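Local structure of hydrolase family protein (Deinococcus radiodurans R1, 3CNH) at residues A[32-46]-A[63-77]. The protein is a predicted hydrolase of the haloacid dehalogenase-like superfamily, probably a phosphatase, that carries a bound sodium ion. Residues are numbered along the deposited sequence; the frame is centred on the assembly and turned at random. Where two conformers were deposited one is given.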
# COMPACT_ATOMS: atom_id res chain seq x y z
N PHE A 32 -6.58 6.74 22.55
CA PHE A 32 -6.00 8.06 22.89
C PHE A 32 -7.02 9.05 23.36
O PHE A 32 -6.70 10.19 23.70
CB PHE A 32 -5.19 8.61 21.74
CG PHE A 32 -3.83 7.97 21.60
CD1 PHE A 32 -2.78 8.41 22.39
CD2 PHE A 32 -3.61 6.94 20.71
CE1 PHE A 32 -1.51 7.83 22.29
CE2 PHE A 32 -2.34 6.38 20.61
CZ PHE A 32 -1.29 6.83 21.40
N GLY A 33 -8.25 8.59 23.41
CA GLY A 33 -9.36 9.40 23.94
C GLY A 33 -9.74 10.57 23.07
O GLY A 33 -10.17 11.63 23.54
N LEU A 34 -9.61 10.36 21.77
CA LEU A 34 -9.94 11.42 20.80
C LEU A 34 -11.43 11.50 20.47
O LEU A 34 -12.13 10.49 20.42
CB LEU A 34 -9.16 11.20 19.50
CG LEU A 34 -7.63 11.09 19.64
CD1 LEU A 34 -7.02 10.85 18.26
CD2 LEU A 34 -7.05 12.31 20.31
N ASP A 35 -11.90 12.71 20.23
CA ASP A 35 -13.28 12.93 19.74
C ASP A 35 -13.28 12.32 18.35
O ASP A 35 -12.60 12.81 17.44
CB ASP A 35 -13.63 14.41 19.69
CG ASP A 35 -15.02 14.66 19.15
OD1 ASP A 35 -15.27 14.35 17.97
OD2 ASP A 35 -15.85 15.20 19.91
N THR A 36 -14.01 11.23 18.18
CA THR A 36 -13.96 10.51 16.90
C THR A 36 -14.48 11.29 15.69
O THR A 36 -13.91 11.20 14.60
CB THR A 36 -14.59 9.11 16.99
OG1 THR A 36 -15.95 9.23 17.42
CG2 THR A 36 -13.80 8.26 18.00
N ASP A 37 -15.53 12.07 15.87
CA ASP A 37 -16.09 12.84 14.74
C ASP A 37 -15.10 13.89 14.21
O ASP A 37 -14.87 13.99 13.00
CB ASP A 37 -17.38 13.55 15.12
CG ASP A 37 -18.57 12.61 15.19
OD1 ASP A 37 -18.48 11.46 14.69
OD2 ASP A 37 -19.60 13.06 15.72
N ASP A 38 -14.50 14.61 15.14
CA ASP A 38 -13.55 15.68 14.81
C ASP A 38 -12.32 15.04 14.17
O ASP A 38 -11.81 15.51 13.15
CB ASP A 38 -13.18 16.50 16.06
CG ASP A 38 -12.59 17.88 15.73
OD1 ASP A 38 -12.60 18.30 14.55
OD2 ASP A 38 -12.15 18.58 16.68
N PHE A 39 -11.87 13.95 14.76
CA PHE A 39 -10.68 13.23 14.25
C PHE A 39 -10.90 12.74 12.83
O PHE A 39 -10.06 12.94 11.95
CB PHE A 39 -10.32 12.06 15.20
CG PHE A 39 -9.31 11.09 14.65
CD1 PHE A 39 -7.97 11.41 14.59
CD2 PHE A 39 -9.69 9.83 14.27
CE1 PHE A 39 -7.03 10.53 14.12
CE2 PHE A 39 -8.75 8.95 13.80
CZ PHE A 39 -7.41 9.31 13.73
N THR A 40 -12.05 12.13 12.61
CA THR A 40 -12.37 11.57 11.30
C THR A 40 -12.46 12.65 10.22
O THR A 40 -11.95 12.48 9.12
CB THR A 40 -13.66 10.74 11.32
OG1 THR A 40 -13.41 9.56 12.09
CG2 THR A 40 -14.06 10.29 9.89
N GLU A 41 -13.08 13.75 10.59
CA GLU A 41 -13.28 14.86 9.64
C GLU A 41 -11.91 15.47 9.28
O GLU A 41 -11.59 15.75 8.11
CB GLU A 41 -14.30 15.87 10.13
CG GLU A 41 -14.69 16.79 9.01
CD GLU A 41 -14.80 16.02 7.67
OE1 GLU A 41 -14.00 16.32 6.73
OE2 GLU A 41 -15.63 15.08 7.59
N ARG A 42 -11.09 15.65 10.29
CA ARG A 42 -9.74 16.22 10.08
C ARG A 42 -8.84 15.32 9.26
O ARG A 42 -8.10 15.75 8.39
CB ARG A 42 -9.10 16.62 11.41
CG ARG A 42 -9.79 17.82 12.02
CD ARG A 42 -9.32 18.11 13.44
NE ARG A 42 -9.84 19.37 13.93
CZ ARG A 42 -9.18 20.53 13.81
NH1 ARG A 42 -7.99 20.53 13.23
NH2 ARG A 42 -9.68 21.66 14.27
N HIS A 43 -8.94 14.02 9.53
CA HIS A 43 -8.18 13.04 8.78
C HIS A 43 -8.61 13.08 7.32
O HIS A 43 -7.78 13.04 6.43
CB HIS A 43 -8.42 11.61 9.34
CG HIS A 43 -7.97 10.54 8.41
ND1 HIS A 43 -6.65 10.15 8.32
CD2 HIS A 43 -8.63 9.85 7.45
CE1 HIS A 43 -6.53 9.24 7.37
NE2 HIS A 43 -7.72 9.04 6.82
N ARG A 44 -9.92 13.14 7.09
CA ARG A 44 -10.47 13.14 5.72
C ARG A 44 -9.84 14.25 4.89
O ARG A 44 -9.47 14.06 3.71
CB ARG A 44 -12.00 13.31 5.73
CG ARG A 44 -12.65 13.15 4.36
CD ARG A 44 -14.17 13.37 4.38
NE ARG A 44 -14.54 14.76 4.65
CZ ARG A 44 -14.63 15.71 3.72
NH1 ARG A 44 -14.36 15.42 2.45
NH2 ARG A 44 -14.99 16.94 4.04
N LEU A 45 -9.72 15.39 5.53
CA LEU A 45 -9.19 16.58 4.85
C LEU A 45 -7.71 16.48 4.56
O LEU A 45 -7.26 16.84 3.48
CB LEU A 45 -9.46 17.87 5.62
CG LEU A 45 -10.58 18.74 5.05
CD1 LEU A 45 -11.89 18.03 5.09
CD2 LEU A 45 -10.64 20.08 5.78
N ALA A 46 -6.96 15.99 5.53
CA ALA A 46 -5.48 16.01 5.46
C ALA A 46 -4.83 14.79 4.85
O ALA A 46 -3.73 14.86 4.29
CB ALA A 46 -4.87 16.29 6.85
N GLN A 63 -2.59 18.75 12.54
CA GLN A 63 -3.97 19.08 12.18
C GLN A 63 -5.00 18.09 12.67
O GLN A 63 -6.13 18.46 13.02
CB GLN A 63 -4.14 19.21 10.67
CG GLN A 63 -3.28 20.29 10.04
CD GLN A 63 -3.67 20.58 8.61
OE1 GLN A 63 -4.63 19.99 8.08
NE2 GLN A 63 -2.94 21.49 7.97
N VAL A 64 -4.60 16.84 12.70
CA VAL A 64 -5.54 15.74 12.95
C VAL A 64 -5.68 15.36 14.42
O VAL A 64 -6.75 14.91 14.85
CB VAL A 64 -5.22 14.55 12.05
CG1 VAL A 64 -6.10 13.37 12.38
CG2 VAL A 64 -5.39 14.94 10.57
N VAL A 65 -4.60 15.59 15.17
CA VAL A 65 -4.54 15.22 16.58
C VAL A 65 -4.13 16.31 17.54
O VAL A 65 -4.83 16.57 18.51
CB VAL A 65 -3.59 14.00 16.80
CG1 VAL A 65 -3.56 13.60 18.27
CG2 VAL A 65 -4.05 12.81 15.96
N PHE A 66 -3.03 16.99 17.23
CA PHE A 66 -2.43 17.97 18.15
C PHE A 66 -2.85 19.40 17.89
O PHE A 66 -2.06 20.33 17.98
CB PHE A 66 -0.92 17.79 18.18
CG PHE A 66 -0.50 16.41 18.63
CD1 PHE A 66 -0.42 16.11 19.97
CD2 PHE A 66 -0.25 15.42 17.70
CE1 PHE A 66 -0.07 14.83 20.39
CE2 PHE A 66 0.11 14.14 18.10
CZ PHE A 66 0.19 13.86 19.46
N TYR A 67 -4.15 19.56 17.69
CA TYR A 67 -4.79 20.89 17.45
C TYR A 67 -5.32 21.43 18.76
O TYR A 67 -5.86 22.56 18.85
CB TYR A 67 -5.91 20.83 16.40
CG TYR A 67 -7.00 19.84 16.70
CD1 TYR A 67 -8.12 20.21 17.43
CD2 TYR A 67 -6.92 18.52 16.24
CE1 TYR A 67 -9.11 19.29 17.71
CE2 TYR A 67 -7.91 17.62 16.52
CZ TYR A 67 -8.99 18.01 17.25
OH TYR A 67 -9.96 17.09 17.53
N GLN A 68 -5.15 20.63 19.80
CA GLN A 68 -5.49 21.03 21.18
C GLN A 68 -4.55 20.28 22.11
O GLN A 68 -3.88 19.37 21.65
CB GLN A 68 -6.95 20.77 21.52
CG GLN A 68 -7.34 19.33 21.53
CD GLN A 68 -8.81 19.17 21.86
OE1 GLN A 68 -9.68 19.62 21.11
NE2 GLN A 68 -9.11 18.56 22.99
N PRO A 69 -4.44 20.72 23.37
CA PRO A 69 -3.51 20.03 24.29
C PRO A 69 -3.84 18.59 24.48
O PRO A 69 -4.99 18.22 24.59
CB PRO A 69 -3.68 20.79 25.60
CG PRO A 69 -4.20 22.15 25.19
CD PRO A 69 -5.08 21.87 24.00
N ARG A 70 -2.79 17.80 24.49
CA ARG A 70 -2.88 16.33 24.67
C ARG A 70 -1.92 15.85 25.76
O ARG A 70 -0.88 16.44 25.99
CB ARG A 70 -2.50 15.61 23.40
CG ARG A 70 -3.35 15.89 22.17
CD ARG A 70 -4.84 15.64 22.41
NE ARG A 70 -5.58 15.84 21.16
CZ ARG A 70 -6.90 15.72 21.03
NH1 ARG A 70 -7.65 15.45 22.09
NH2 ARG A 70 -7.47 15.93 19.85
N ASP A 71 -2.30 14.76 26.40
CA ASP A 71 -1.48 14.20 27.48
C ASP A 71 -0.61 13.08 26.97
O ASP A 71 -0.28 12.15 27.69
CB ASP A 71 -2.30 13.77 28.70
CG ASP A 71 -3.33 12.70 28.41
OD1 ASP A 71 -3.54 12.37 27.22
OD2 ASP A 71 -3.92 12.20 29.39
N PHE A 72 -0.26 13.20 25.72
CA PHE A 72 0.65 12.26 25.08
C PHE A 72 1.38 13.00 23.97
O PHE A 72 0.99 14.10 23.60
CB PHE A 72 -0.07 11.02 24.54
CG PHE A 72 -1.19 11.34 23.59
CD1 PHE A 72 -0.96 11.44 22.23
CD2 PHE A 72 -2.46 11.61 24.07
CE1 PHE A 72 -1.98 11.77 21.36
CE2 PHE A 72 -3.49 11.94 23.19
CZ PHE A 72 -3.26 12.04 21.88
N THR A 73 2.41 12.36 23.42
CA THR A 73 3.25 12.99 22.40
C THR A 73 3.04 12.48 20.98
O THR A 73 2.48 11.41 20.75
CB THR A 73 4.73 12.77 22.69
OG1 THR A 73 5.02 11.37 22.56
CG2 THR A 73 5.10 13.28 24.10
N PRO A 74 3.52 13.24 19.99
CA PRO A 74 3.36 12.77 18.61
C PRO A 74 4.11 11.47 18.40
O PRO A 74 3.72 10.61 17.60
CB PRO A 74 3.96 13.92 17.78
CG PRO A 74 3.75 15.12 18.63
CD PRO A 74 3.87 14.67 20.07
N GLU A 75 5.16 11.30 19.19
CA GLU A 75 5.98 10.07 19.10
C GLU A 75 5.17 8.89 19.60
O GLU A 75 5.18 7.79 19.01
CB GLU A 75 7.29 10.22 19.86
CG GLU A 75 8.26 11.22 19.21
CD GLU A 75 7.86 12.71 19.34
OE1 GLU A 75 7.13 13.14 20.28
OE2 GLU A 75 8.31 13.49 18.46
N ASP A 76 4.45 9.12 20.68
CA ASP A 76 3.59 8.10 21.29
C ASP A 76 2.58 7.67 20.22
O ASP A 76 2.33 6.48 19.98
CB ASP A 76 2.79 8.63 22.49
CG ASP A 76 3.64 8.93 23.71
OD1 ASP A 76 4.72 8.31 23.84
OD2 ASP A 76 3.22 9.75 24.56
N PHE A 77 2.03 8.67 19.55
CA PHE A 77 0.92 8.41 18.60
C PHE A 77 1.43 7.66 17.40
O PHE A 77 0.83 6.71 16.90
CB PHE A 77 0.22 9.72 18.19
CG PHE A 77 -1.11 9.51 17.54
CD1 PHE A 77 -1.23 9.41 16.17
CD2 PHE A 77 -2.26 9.36 18.30
CE1 PHE A 77 -2.45 9.19 15.57
CE2 PHE A 77 -3.50 9.15 17.67
CZ PHE A 77 -3.58 9.05 16.34
O HOH W 1 -5.99 11.52 25.91
O HOH W 2 -10.57 15.11 20.67
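The guanidinium of Arg42 lies flat on one face of the Tyr67 ring, planes 6° apart, in a cation-pi stack. At its edge NH1 donates to Gln63 O over 2.8 Å. NE makes a salt bridge to Asp38 OD1, which lies in the guanidinium plane, whereas NE stands above the carboxylate plane, 47° out of it. In this conformer, one of two deposited for Asp38, OD2 is 2.8 Å from Tyr67 OH. Arg42 CG sits beside the backbone N (chi1 -70°), and the extended chain beyond lays CD, then the guanidinium, over the ring. With an alanine in place of Arg42, Gln63 O is likely to lose this donor, Asp38 its cation and Tyr67 its stacking partner. The Arg70 guanidinium is sandwiched between Leu34 CD2 and Gln68 CG, while its NE and NH2 grip Val65 O. Phe32 turns an edge to the face of Phe72, centroids 4.5 Å apart, and has Phe77 CD2 over one face. Val64 fits as a knob among Phe39, Arg42, His43 and Ala46. Apolar packing thus joins turn 33-35 and helix 36-51 to loop 65-73 and helices 57-64 and 74-83, consistent with a helical haloacid dehalogenase cap; Arg42, oriented by Asp38, ties its helix to the end of helix 57-64 and Tyr67.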